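Local coordinates for ESX-1 secretion-associated protein EspB (Mycobacterium marinum, PDB 7P0Z), which is secreted through the ESX-1 system of mycobacteria and assembles into a ring of seven subunits, probably forming a channel-like structure for protein transport, at residues A[198-201]-A[202-205]; A[161-164]-A[165-169]; A[53-56]-A[57-61]; A[176-179]-A[180-184]; A[12-15]-A[16-19]. All blocks are in the same frame, centred on the assembly; numbering follows the deposited sequence.

Interaction 1. Residues A[198-201]-A[202-205]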
loop_
_atom_site.group_PDB
_atom_site.type_symbol
_atom_site.label_atom_id
_atom_site.label_comp_id
_atom_site.label_asym_id
_atom_site.label_seq_id
_atom_site.Cartn_x
_atom_site.Cartn_y
_atom_site.Cartn_z
ATOM N N LEU A 198 -20.476 17.259 9.839
ATOM C CA LEU A 198 -19.667 17.260 8.629
ATOM C C LEU A 198 -19.600 15.875 8.007
ATOM O O LEU A 198 -19.656 15.734 6.784
ATOM C CB LEU A 198 -18.277 17.786 8.934
ATOM C CG LEU A 198 -18.291 19.295 9.107
ATOM C CD1 LEU A 198 -16.906 19.830 9.155
ATOM C CD2 LEU A 198 -19.043 19.929 7.979
ATOM N N HIS A 199 -19.501 14.843 8.833
ATOM C CA HIS A 199 -19.540 13.490 8.302
ATOM C C HIS A 199 -20.877 13.200 7.629
ATOM O O HIS A 199 -20.931 12.536 6.589
ATOM C CB HIS A 199 -19.256 12.490 9.415
ATOM C CG HIS A 199 -19.035 11.101 8.924
ATOM N ND1 HIS A 199 -20.049 10.177 8.832
ATOM C CD2 HIS A 199 -17.926 10.489 8.456
ATOM C CE1 HIS A 199 -19.572 9.050 8.344
ATOM N NE2 HIS A 199 -18.286 9.213 8.111
ATOM N N MET A 200 -21.965 13.694 8.202
ATOM C CA MET A 200 -23.274 13.469 7.606
ATOM C C MET A 200 -23.409 14.202 6.284
ATOM O O MET A 200 -24.037 13.703 5.349
ATOM C CB MET A 200 -24.365 13.915 8.567
ATOM C CG MET A 200 -24.506 13.041 9.783
ATOM S SD MET A 200 -24.755 11.309 9.397
ATOM C CE MET A 200 -26.526 11.302 9.225
ATOM N N ALA A 201 -22.842 15.397 6.196
ATOM C CA ALA A 201 -22.843 16.114 4.934
ATOM C C ALA A 201 -22.054 15.356 3.887
ATOM O O ALA A 201 -22.447 15.294 2.720
ATOM C CB ALA A 201 -22.272 17.510 5.127
ATOM N N LYS A 202 -20.934 14.779 4.290
ATOM C CA LYS A 202 -20.139 13.986 3.372
ATOM C C LYS A 202 -20.916 12.775 2.874
ATOM O O LYS A 202 -20.828 12.403 1.702
ATOM C CB LYS A 202 -18.864 13.574 4.079
ATOM C CG LYS A 202 -17.849 12.971 3.228
ATOM C CD LYS A 202 -16.650 12.684 4.060
ATOM C CE LYS A 202 -15.898 13.955 4.408
ATOM N NZ LYS A 202 -15.188 14.548 3.251
ATOM N N LEU A 203 -21.691 12.152 3.751
ATOM C CA LEU A 203 -22.523 11.036 3.329
ATOM C C LEU A 203 -23.611 11.484 2.368
ATOM O O LEU A 203 -23.922 10.785 1.401
ATOM C CB LEU A 203 -23.142 10.365 4.543
ATOM C CG LEU A 203 -22.149 9.611 5.410
ATOM C CD1 LEU A 203 -22.879 8.946 6.561
ATOM C CD2 LEU A 203 -21.377 8.617 4.607
ATOM N N SER A 204 -24.220 12.632 2.630
ATOM C CA SER A 204 -25.181 13.185 1.688
ATOM C C SER A 204 -24.547 13.413 0.329
ATOM O O SER A 204 -25.153 13.136 -0.711
ATOM C CB SER A 204 -25.738 14.498 2.224
ATOM O OG SER A 204 -26.189 14.351 3.545
ATOM N N ALA A 205 -23.331 13.936 0.325
ATOM C CA ALA A 205 -22.635 14.144 -0.929
ATOM C C ALA A 205 -22.413 12.831 -1.650
ATOM O O ALA A 205 -22.597 12.748 -2.861
ATOM C CB ALA A 205 -21.310 14.848 -0.687
#

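Interaction 2. Residues A[161-164]-A[165-169]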
loop_
_atom_site.group_PDB
_atom_site.type_symbol
_atom_site.label_atom_id
_atom_site.label_comp_id
_atom_site.label_asym_id
_atom_site.label_seq_id
_atom_site.Cartn_x
_atom_site.Cartn_y
_atom_site.Cartn_z
ATOM N N PHE A 161 -28.660 19.599 0.160
ATOM C CA PHE A 161 -28.625 19.291 1.578
ATOM C C PHE A 161 -27.200 19.249 2.113
ATOM O O PHE A 161 -26.932 19.746 3.207
ATOM C CB PHE A 161 -29.337 17.975 1.856
ATOM C CG PHE A 161 -29.610 17.763 3.295
ATOM C CD1 PHE A 161 -30.481 18.590 3.966
ATOM C CD2 PHE A 161 -28.929 16.798 4.004
ATOM C CE1 PHE A 161 -30.703 18.424 5.295
ATOM C CE2 PHE A 161 -29.156 16.632 5.339
ATOM C CZ PHE A 161 -30.044 17.445 5.984
ATOM N N ASN A 162 -26.291 18.616 1.381
ATOM C CA ASN A 162 -24.865 18.674 1.685
ATOM C C ASN A 162 -24.405 20.097 1.979
ATOM O O ASN A 162 -23.830 20.388 3.034
ATOM C CB ASN A 162 -24.095 18.105 0.502
ATOM C CG ASN A 162 -22.613 18.188 0.671
ATOM O OD1 ASN A 162 -22.099 18.303 1.765
ATOM N ND2 ASN A 162 -21.916 18.231 -0.439
ATOM N N LEU A 163 -24.645 20.997 1.034
ATOM C CA LEU A 163 -24.169 22.359 1.208
ATOM C C LEU A 163 -24.842 23.045 2.383
ATOM O O LEU A 163 -24.196 23.778 3.136
ATOM C CB LEU A 163 -24.386 23.155 -0.067
ATOM C CG LEU A 163 -23.579 22.638 -1.242
ATOM C CD1 LEU A 163 -23.802 23.534 -2.427
ATOM C CD2 LEU A 163 -22.108 22.576 -0.892
ATOM N N SER A 164 -26.136 22.830 2.556
ATOM C CA SER A 164 -26.821 23.549 3.610
ATOM C C SER A 164 -26.445 23.021 4.988
ATOM O O SER A 164 -26.473 23.776 5.958
ATOM C CB SER A 164 -28.318 23.508 3.372
ATOM O OG SER A 164 -28.792 22.198 3.403
ATOM N N LEU A 165 -26.080 21.752 5.100
ATOM C CA LEU A 165 -25.491 21.283 6.345
ATOM C C LEU A 165 -24.146 21.938 6.587
ATOM O O LEU A 165 -23.855 22.382 7.697
ATOM C CB LEU A 165 -25.322 19.773 6.335
ATOM C CG LEU A 165 -26.523 18.863 6.498
ATOM C CD1 LEU A 165 -26.030 17.432 6.541
ATOM C CD2 LEU A 165 -27.277 19.204 7.745
ATOM N N GLN A 166 -23.307 21.997 5.558
ATOM C CA GLN A 166 -22.014 22.642 5.719
ATOM C C GLN A 166 -22.137 24.100 6.126
ATOM O O GLN A 166 -21.278 24.615 6.840
ATOM C CB GLN A 166 -21.214 22.527 4.439
ATOM C CG GLN A 166 -20.382 21.304 4.364
ATOM C CD GLN A 166 -19.839 21.056 2.991
ATOM O OE1 GLN A 166 -18.646 20.952 2.811
ATOM N NE2 GLN A 166 -20.711 20.904 2.024
ATOM N N ARG A 167 -23.183 24.780 5.700
ATOM C CA ARG A 167 -23.308 26.175 6.076
ATOM C C ARG A 167 -23.795 26.366 7.492
ATOM O O ARG A 167 -23.893 27.504 7.938
ATOM C CB ARG A 167 -24.285 26.914 5.194
ATOM C CG ARG A 167 -23.910 27.018 3.803
ATOM C CD ARG A 167 -24.950 27.804 3.119
ATOM N NE ARG A 167 -24.668 27.817 1.711
ATOM C CZ ARG A 167 -25.197 26.945 0.874
ATOM N NH1 ARG A 167 -26.072 26.074 1.320
ATOM N NH2 ARG A 167 -24.888 26.977 -0.406
ATOM N N ASP A 168 -24.139 25.307 8.194
ATOM C CA ASP A 168 -24.848 25.446 9.447
ATOM C C ASP A 168 -24.033 24.970 10.638
ATOM O O ASP A 168 -24.592 24.528 11.633
ATOM C CB ASP A 168 -26.174 24.710 9.378
ATOM C CG ASP A 168 -27.229 25.375 10.192
ATOM O OD1 ASP A 168 -26.941 26.436 10.773
ATOM O OD2 ASP A 168 -28.352 24.848 10.265
ATOM N N ILE A 169 -22.714 25.076 10.573
ATOM C CA ILE A 169 -21.888 24.712 11.708
ATOM C C ILE A 169 -21.467 25.921 12.530
ATOM O O ILE A 169 -20.701 25.773 13.473
ATOM C CB ILE A 169 -20.668 23.897 11.266
ATOM C CG1 ILE A 169 -19.816 24.702 10.301
ATOM C CG2 ILE A 169 -21.096 22.598 10.659
ATOM C CD1 ILE A 169 -18.449 24.186 10.174
#

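Interaction 3. Residues A[53-56]-A[57-61]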
loop_
_atom_site.group_PDB
_atom_site.type_symbol
_atom_site.label_atom_id
_atom_site.label_comp_id
_atom_site.label_asym_id
_atom_site.label_seq_id
_atom_site.Cartn_x
_atom_site.Cartn_y
_atom_site.Cartn_z
ATOM N N VAL A 53 -33.257 3.163 0.074
ATOM C CA VAL A 53 -32.975 2.686 1.417
ATOM C C VAL A 53 -31.887 3.521 2.070
ATOM O O VAL A 53 -31.982 3.871 3.251
ATOM C CB VAL A 53 -32.608 1.194 1.386
ATOM C CG1 VAL A 53 -32.278 0.717 2.758
ATOM C CG2 VAL A 53 -33.765 0.401 0.877
ATOM N N SER A 54 -30.841 3.850 1.327
ATOM C CA SER A 54 -29.790 4.687 1.882
ATOM C C SER A 54 -30.325 6.052 2.282
ATOM O O SER A 54 -29.946 6.594 3.324
ATOM C CB SER A 54 -28.661 4.830 0.879
ATOM O OG SER A 54 -27.812 3.715 0.920
ATOM N N ALA A 55 -31.208 6.622 1.468
ATOM C CA ALA A 55 -31.794 7.906 1.812
ATOM C C ALA A 55 -32.612 7.819 3.091
ATOM O O ALA A 55 -32.501 8.683 3.968
ATOM C CB ALA A 55 -32.653 8.412 0.662
ATOM N N ASP A 56 -33.440 6.787 3.209
ATOM C CA ASP A 56 -34.197 6.584 4.437
ATOM C C ASP A 56 -33.285 6.468 5.648
ATOM O O ASP A 56 -33.568 7.032 6.710
ATOM C CB ASP A 56 -35.063 5.340 4.313
ATOM C CG ASP A 56 -36.316 5.589 3.539
ATOM O OD1 ASP A 56 -36.828 6.717 3.600
ATOM O OD2 ASP A 56 -36.796 4.667 2.861
ATOM N N ASN A 57 -32.190 5.743 5.511
ATOM C CA ASN A 57 -31.315 5.548 6.653
ATOM C C ASN A 57 -30.629 6.843 7.054
ATOM O O ASN A 57 -30.461 7.128 8.248
ATOM C CB ASN A 57 -30.320 4.443 6.328
ATOM C CG ASN A 57 -30.961 3.079 6.376
ATOM O OD1 ASN A 57 -32.175 2.963 6.482
ATOM N ND2 ASN A 57 -30.157 2.041 6.268
ATOM N N VAL A 58 -30.254 7.653 6.074
ATOM C CA VAL A 58 -29.660 8.942 6.384
ATOM C C VAL A 58 -30.666 9.842 7.092
ATOM O O VAL A 58 -30.328 10.531 8.059
ATOM C CB VAL A 58 -29.106 9.586 5.105
ATOM C CG1 VAL A 58 -28.843 11.058 5.315
ATOM C CG2 VAL A 58 -27.854 8.878 4.674
ATOM N N ARG A 59 -31.916 9.838 6.641
ATOM C CA ARG A 59 -32.922 10.663 7.300
ATOM C C ARG A 59 -33.128 10.234 8.750
ATOM O O ARG A 59 -33.259 11.074 9.654
ATOM C CB ARG A 59 -34.233 10.608 6.519
ATOM C CG ARG A 59 -34.219 11.478 5.292
ATOM C CD ARG A 59 -35.551 11.545 4.602
ATOM N NE ARG A 59 -35.901 10.277 3.988
ATOM C CZ ARG A 59 -35.746 9.997 2.702
ATOM N NH1 ARG A 59 -35.255 10.890 1.869
ATOM N NH2 ARG A 59 -36.091 8.814 2.253
ATOM N N LEU A 60 -33.132 8.928 8.987
ATOM C CA LEU A 60 -33.257 8.412 10.340
ATOM C C LEU A 60 -32.128 8.900 11.242
ATOM O O LEU A 60 -32.355 9.359 12.373
ATOM C CB LEU A 60 -33.274 6.900 10.275
ATOM C CG LEU A 60 -33.582 6.185 11.569
ATOM C CD1 LEU A 60 -35.055 6.266 11.827
ATOM C CD2 LEU A 60 -33.130 4.774 11.439
ATOM N N TYR A 61 -30.898 8.813 10.766
ATOM C CA TYR A 61 -29.813 9.274 11.615
ATOM C C TYR A 61 -29.833 10.782 11.809
ATOM O O TYR A 61 -29.334 11.284 12.819
ATOM C CB TYR A 61 -28.487 8.822 11.053
ATOM C CG TYR A 61 -28.195 7.458 11.516
ATOM C CD1 TYR A 61 -28.698 6.374 10.845
ATOM C CD2 TYR A 61 -27.460 7.244 12.662
ATOM C CE1 TYR A 61 -28.461 5.127 11.268
ATOM C CE2 TYR A 61 -27.218 5.993 13.100
ATOM C CZ TYR A 61 -27.715 4.938 12.397
ATOM O OH TYR A 61 -27.479 3.675 12.826
#

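Interaction 4. Residues A[176-179]-A[180-184]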
loop_
_atom_site.group_PDB
_atom_site.type_symbol
_atom_site.label_atom_id
_atom_site.label_comp_id
_atom_site.label_asym_id
_atom_site.label_seq_id
_atom_site.Cartn_x
_atom_site.Cartn_y
_atom_site.Cartn_z
ATOM N N GLU A 176 -17.553 33.354 23.172
ATOM C CA GLU A 176 -16.768 34.558 23.397
ATOM C C GLU A 176 -16.415 34.727 24.864
ATOM O O GLU A 176 -15.245 34.704 25.240
ATOM C CB GLU A 176 -17.533 35.778 22.923
ATOM C CG GLU A 176 -17.849 35.778 21.495
ATOM C CD GLU A 176 -18.815 36.875 21.142
ATOM O OE1 GLU A 176 -19.640 37.235 22.003
ATOM O OE2 GLU A 176 -18.741 37.402 20.016
ATOM N N ASN A 177 -17.421 34.876 25.713
ATOM C CA ASN A 177 -17.214 35.338 27.072
ATOM C C ASN A 177 -17.366 34.259 28.120
ATOM O O ASN A 177 -17.407 34.580 29.301
ATOM C CB ASN A 177 -18.175 36.474 27.389
ATOM C CG ASN A 177 -18.122 37.545 26.381
ATOM O OD1 ASN A 177 -17.077 38.121 26.140
ATOM N ND2 ASN A 177 -19.247 37.823 25.766
ATOM N N TRP A 178 -17.459 33.006 27.748
ATOM C CA TRP A 178 -17.639 31.966 28.738
ATOM C C TRP A 178 -16.375 31.141 28.843
ATOM O O TRP A 178 -15.760 30.810 27.834
ATOM C CB TRP A 178 -18.824 31.081 28.405
ATOM C CG TRP A 178 -19.183 30.213 29.524
ATOM C CD1 TRP A 178 -18.958 30.446 30.830
ATOM C CD2 TRP A 178 -19.777 28.931 29.441
ATOM N NE1 TRP A 178 -19.393 29.402 31.581
ATOM C CE2 TRP A 178 -19.907 28.452 30.749
ATOM C CE3 TRP A 178 -20.231 28.143 28.388
ATOM C CZ2 TRP A 178 -20.469 27.227 31.035
ATOM C CZ3 TRP A 178 -20.782 26.931 28.671
ATOM C CH2 TRP A 178 -20.899 26.480 29.984
ATOM N N GLU A 179 -15.986 30.814 30.065
ATOM C CA GLU A 179 -14.712 30.163 30.280
ATOM C C GLU A 179 -14.820 29.291 31.515
ATOM O O GLU A 179 -15.780 29.383 32.273
ATOM C CB GLU A 179 -13.602 31.200 30.400
ATOM C CG GLU A 179 -12.248 30.635 30.113
ATOM C CD GLU A 179 -11.181 31.696 30.016
ATOM O OE1 GLU A 179 -11.490 32.867 30.311
ATOM O OE2 GLU A 179 -10.048 31.370 29.607
ATOM N N GLY A 180 -13.863 28.409 31.686
ATOM C CA GLY A 180 -13.862 27.485 32.794
ATOM C C GLY A 180 -14.082 26.067 32.332
ATOM O O GLY A 180 -14.075 25.762 31.140
ATOM N N ASP A 181 -14.302 25.186 33.299
ATOM C CA ASP A 181 -14.371 23.764 32.993
ATOM C C ASP A 181 -15.632 23.407 32.231
ATOM O O ASP A 181 -15.586 22.645 31.262
ATOM C CB ASP A 181 -14.289 22.951 34.268
ATOM C CG ASP A 181 -12.923 22.931 34.820
ATOM O OD1 ASP A 181 -12.008 23.344 34.098
ATOM O OD2 ASP A 181 -12.756 22.502 35.973
ATOM N N ALA A 182 -16.769 23.922 32.670
ATOM C CA ALA A 182 -18.007 23.627 31.975
ATOM C C ALA A 182 -17.970 24.154 30.552
ATOM O O ALA A 182 -18.438 23.491 29.628
ATOM C CB ALA A 182 -19.185 24.220 32.732
ATOM N N ALA A 183 -17.432 25.351 30.362
ATOM C CA ALA A 183 -17.326 25.902 29.022
ATOM C C ALA A 183 -16.424 25.050 28.141
ATOM O O ALA A 183 -16.752 24.787 26.985
ATOM C CB ALA A 183 -16.815 27.335 29.085
ATOM N N THR A 184 -15.290 24.601 28.668
ATOM C CA THR A 184 -14.422 23.739 27.885
ATOM C C THR A 184 -15.126 22.447 27.508
ATOM O O THR A 184 -15.030 21.986 26.366
ATOM C CB THR A 184 -13.152 23.446 28.661
ATOM O OG1 THR A 184 -12.419 24.652 28.823
ATOM C CG2 THR A 184 -12.306 22.464 27.940
#

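Interaction 5. Residues A[12-15]-A[16-19]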
loop_
_atom_site.group_PDB
_atom_site.type_symbol
_atom_site.label_atom_id
_atom_site.label_comp_id
_atom_site.label_asym_id
_atom_site.label_seq_id
_atom_site.Cartn_x
_atom_site.Cartn_y
_atom_site.Cartn_z
ATOM N N ASP A 12 -21.476 35.826 31.557
ATOM C CA ASP A 12 -22.619 36.190 30.733
ATOM C C ASP A 12 -23.501 34.975 30.514
ATOM O O ASP A 12 -23.332 34.221 29.566
ATOM C CB ASP A 12 -22.166 36.771 29.413
ATOM C CG ASP A 12 -23.231 37.575 28.777
ATOM O OD1 ASP A 12 -24.191 37.912 29.490
ATOM O OD2 ASP A 12 -23.132 37.856 27.573
ATOM N N GLN A 13 -24.474 34.806 31.403
ATOM C CA GLN A 13 -25.487 33.782 31.220
ATOM C C GLN A 13 -26.282 33.987 29.950
ATOM O O GLN A 13 -26.745 33.015 29.346
ATOM C CB GLN A 13 -26.437 33.783 32.401
ATOM C CG GLN A 13 -25.831 33.289 33.649
ATOM C CD GLN A 13 -26.861 33.077 34.691
ATOM O OE1 GLN A 13 -26.747 33.575 35.796
ATOM N NE2 GLN A 13 -27.902 32.361 34.339
ATOM N N GLN A 14 -26.495 35.234 29.551
ATOM C CA GLN A 14 -27.330 35.474 28.391
ATOM C C GLN A 14 -26.678 34.942 27.128
ATOM O O GLN A 14 -27.364 34.439 26.237
ATOM C CB GLN A 14 -27.644 36.956 28.262
ATOM C CG GLN A 14 -28.843 37.256 27.404
ATOM C CD GLN A 14 -30.049 36.425 27.750
ATOM O OE1 GLN A 14 -30.399 36.257 28.907
ATOM N NE2 GLN A 14 -30.696 35.902 26.737
ATOM N N GLU A 15 -25.352 35.029 27.038
ATOM C CA GLU A 15 -24.665 34.424 25.911
ATOM C C GLU A 15 -24.912 32.928 25.864
ATOM O O GLU A 15 -25.192 32.369 24.802
ATOM C CB GLU A 15 -23.172 34.702 25.982
ATOM C CG GLU A 15 -22.447 34.236 24.740
ATOM C CD GLU A 15 -21.025 33.807 24.984
ATOM O OE1 GLU A 15 -20.814 32.716 25.533
ATOM O OE2 GLU A 15 -20.108 34.545 24.600
ATOM N N ILE A 16 -24.832 32.265 27.008
ATOM C CA ILE A 16 -25.046 30.829 27.029
ATOM C C ILE A 16 -26.471 30.484 26.629
ATOM O O ILE A 16 -26.697 29.548 25.864
ATOM C CB ILE A 16 -24.681 30.256 28.408
ATOM C CG1 ILE A 16 -23.324 30.776 28.842
ATOM C CG2 ILE A 16 -24.664 28.752 28.380
ATOM C CD1 ILE A 16 -22.896 30.266 30.162
ATOM N N LEU A 17 -27.452 31.218 27.137
ATOM C CA LEU A 17 -28.827 30.904 26.775
ATOM C C LEU A 17 -29.082 31.132 25.295
ATOM O O LEU A 17 -29.780 30.343 24.648
ATOM C CB LEU A 17 -29.797 31.724 27.620
ATOM C CG LEU A 17 -29.751 31.358 29.093
ATOM C CD1 LEU A 17 -30.482 32.375 29.905
ATOM C CD2 LEU A 17 -30.324 29.990 29.323
ATOM N N ASN A 18 -28.534 32.203 24.740
ATOM C CA ASN A 18 -28.697 32.438 23.318
ATOM C C ASN A 18 -28.056 31.329 22.503
ATOM O O ASN A 18 -28.618 30.880 21.503
ATOM C CB ASN A 18 -28.108 33.783 22.937
ATOM C CG ASN A 18 -28.948 34.926 23.394
ATOM O OD1 ASN A 18 -30.120 34.771 23.700
ATOM N ND2 ASN A 18 -28.360 36.095 23.423
ATOM N N ARG A 19 -26.886 30.870 22.921
ATOM C CA ARG A 19 -26.237 29.787 22.206
ATOM C C ARG A 19 -27.028 28.497 22.324
ATOM O O ARG A 19 -27.070 27.704 21.383
ATOM C CB ARG A 19 -24.822 29.609 22.727
ATOM C CG ARG A 19 -23.923 30.753 22.392
ATOM C CD ARG A 19 -23.866 31.023 20.908
ATOM N NE ARG A 19 -23.396 29.856 20.185
ATOM C CZ ARG A 19 -22.122 29.525 20.054
ATOM N NH1 ARG A 19 -21.184 30.268 20.601
ATOM N NH2 ARG A 19 -21.788 28.436 19.389
#

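Interaction 1. Residues A[198-201]-A[202-205]
L198 to A205 is a two-turn stretch of helix 181-224, its successive i to i+4 bonds including K202 N to L198 O and L203 N to H199 O, both 3.0 Å. The next carbonyl carries a double load. M200 O accepts the backbone N of S204 at 2.9 Å and, from the opposite face of its plane, the hydroxyl S204 OG, also at 2.9 Å. The serine reaches back because OG lies anti to its own carbonyl carbon (chi1 -50°), so a hydroxyl buried against helix 149-166 is satisfied within its own helix. One turn apart, H199 and L203 pack along one flank: L203 CD1 rests 3.8 Å from both ND1 and CE1 of H199, meeting the imidazole at an oblique tilt, while L203 CG lies 3.4 Å from H199 O. The same methyl bridges to M200, whose SD is 4.1 Å from L203 CD1; bends at chi2 and chi3 curl the methionine chain. K202, the exposed residue here, and L198 face a neighbouring subunit, K202 packing on its P273 and L198 on its N275. The other faces are covered within the chain: A201, S204 and A205 lie against W158, F161 and N162 of helix 149-166, M200 against Y61 and L62 of helix 42-81, and H199 and L203 against the proline-rich segment containing V274, P276 and P277.

Interaction 2. Residues A[161-164]-A[165-169]
Apolar contact begins with F161 and L165, one turn apart. L165 CG lies over one face of the phenyl ring in a CH-pi contact, 4.0 Å from the centroid and displaced toward the rim, while L165 CD1 reaches F161 CE2 at 3.4 Å and L165 CD2 approaches F161 CZ. With F161 CG anti to its backbone N (chi1 -167°), the ring is swung along the helix toward the leucine; its surroundings include A28, P30 and S204. The backbone hydrogen bonds belong to the C-terminal part of helix 149-166 in the PPE domain: L165 N to F161 O at 2.9 Å, Q166 N to N162 O at 3.0 Å and R167 N to L163 O at 2.9 Å, the last bent to 140°. Q166 NE2 adds a weak second bond to N162 O at 3.3 Å, and its OE1 accepts from Q50 NE2 of a neighbouring subunit. Two charged residues follow Q166. The R167 chain runs back, extended from CG to NE, alongside L163, bringing NH1 to 3.6 Å from L163 CB, with S164 CB at the edge of the guanidinium plane. D168 instead pairs through OD2 with R171.

Interaction 3. Residues A[53-56]-A[57-61]
D56 and R59 form an i to i+3 salt bridge, with A55 beneath the guanidinium, on helix 42-81, the long helix of the PE domain in this helical bundle. R59 NH2 donates to D56 OD1 at 2.6 Å, nearly straight at 162°. The two flat groups are steeply turned: the oxygen lies in the guanidinium plane, whereas the nitrogen meets the carboxylate from well above its plane. A bend at chi3 (-69°) folds the arginine back over the helix, so that one guanidinium face lies above A55 O and NH1 lies 3.8 Å from A55 CB. R59 NH1 also binds P31 O, which gives the guanidinium a second polar anchor. Against the exposed D56 stands the buried part of the contact, made of V53, S54, A55, N57 and V58. A55 packs on F154 and W158 of helix 149-166, V58 faces W158, S54 OG bonds V274 N, and V53 and N57 pack on Q166 and I169 of a neighbouring subunit. N57 N bonds V53 O at 2.9 Å, and N57 CB lies 3.5 Å from the same oxygen. V58 CG2, anti to its carbonyl carbon, settles 3.4 Å from S54 O.

Interaction 4. Residues A[176-179]-A[180-184]
W178 lays its indole over the first turn of helix 181-224, one face resting on A183. The methyl CB of A183 sits 3.6 Å from the centroid of the six-membered ring and 20° off its normal, a CH-pi contact, with W178 CD2 at 3.4 Å as its nearest ring atom. A182 CB joins it further along, 3.7 Å from W178 CZ2, at an oblique tilt to the ring. The indole gets there because its CG stands anti to the backbone N (chi1 -168°), which carries the ring across the coming helix. Its NE1 is hydrogen-bonded to Y83 OH, and F175 meets the tryptophan edge-to-face, so the ring is pinned by a polar partner as well as by packing. The sequence W178-E179-G180 is the WxG motif of the WXG100 superfamily, here leading into helix 181-224 of the PPE domain. G180 is the N-cap residue, with phi at 112°, a backbone shape that glycine adopts readily. Its own O accepts two bonds from T184, N at 3.0 Å and OG1 at 3.1 Å, which come from opposite faces of the carbonyl plane. E179 extends its chain beyond CG. The carboxylate, on the exposed side, makes a weak, long ion pair through OE2 with R71 of a neighbouring subunit. W178 also packs against E15 and I16 of helix 13-23.

Interaction 5. Residues A[12-15]-A[16-19]
Q14 and N18 make a side-chain contact one turn apart on the exposed flank of helix 13-23, the short helix at the start of the PE domain. Q14 NE2 donates to N18 OD1 at 3.3 Å, a bent bond (138°) that approaches the oxygen from above its amide plane, with the two amides turned 70° apart. A kink at chi2 (49°) brings the glutamine round to its partner, and Q14 OE1 lies 4.0 Å from L17 CD1, the two side chains crossing at about a right angle. Beneath run the i to i+4 bonds of the first turns: L17 N to Q13 O, N18 N to Q14 O and R19 N to E15 O, each 2.9 Å. D12 is the N-cap residue, its carbonyl oxygen 3.5 Å from I16 CG1. Other side chains hold this helix to the helical bundle. I16 and L17 pack on A80 of helix 42-81. E15 OE2 accepts the backbone N of N177, so the carboxylate ties the helix to the loop before helix 181-224. R19 CG lies 3.2 Å from E15 O; bends at chi2 and chi3 then turn the guanidinium to backbone carbonyls, NH2 being hydrogen-bonded to R173 O, with weak bonds to R171 O and I174 O besides. E15 and R19 are oppositely charged but not paired, E15 OE1 standing 5.5 Å from R19 NH1.

Interactions 1, 2 and 3 lie in the middle of the bundle and interactions 4 and 5 at one end, their centres about 37 and 36 Å from that of the chain. Interactions 2 and 3 are largely buried; the others are partly so. Interactions 1 and 4 share helix 181-224, with centres 29 Å apart. Interaction 1 links its neighbours, touching 2 through N162 and F161 and 3 through M200 CE against Y61 CB. Interactions 4 and 5 touch, joining the PPE and PE domains. Chemistry follows place: buried rings carry 2 and 4, a buried serine bonds the backbone in 1, and the polar side-chain pairs of 3 and 5 involve exposed residues.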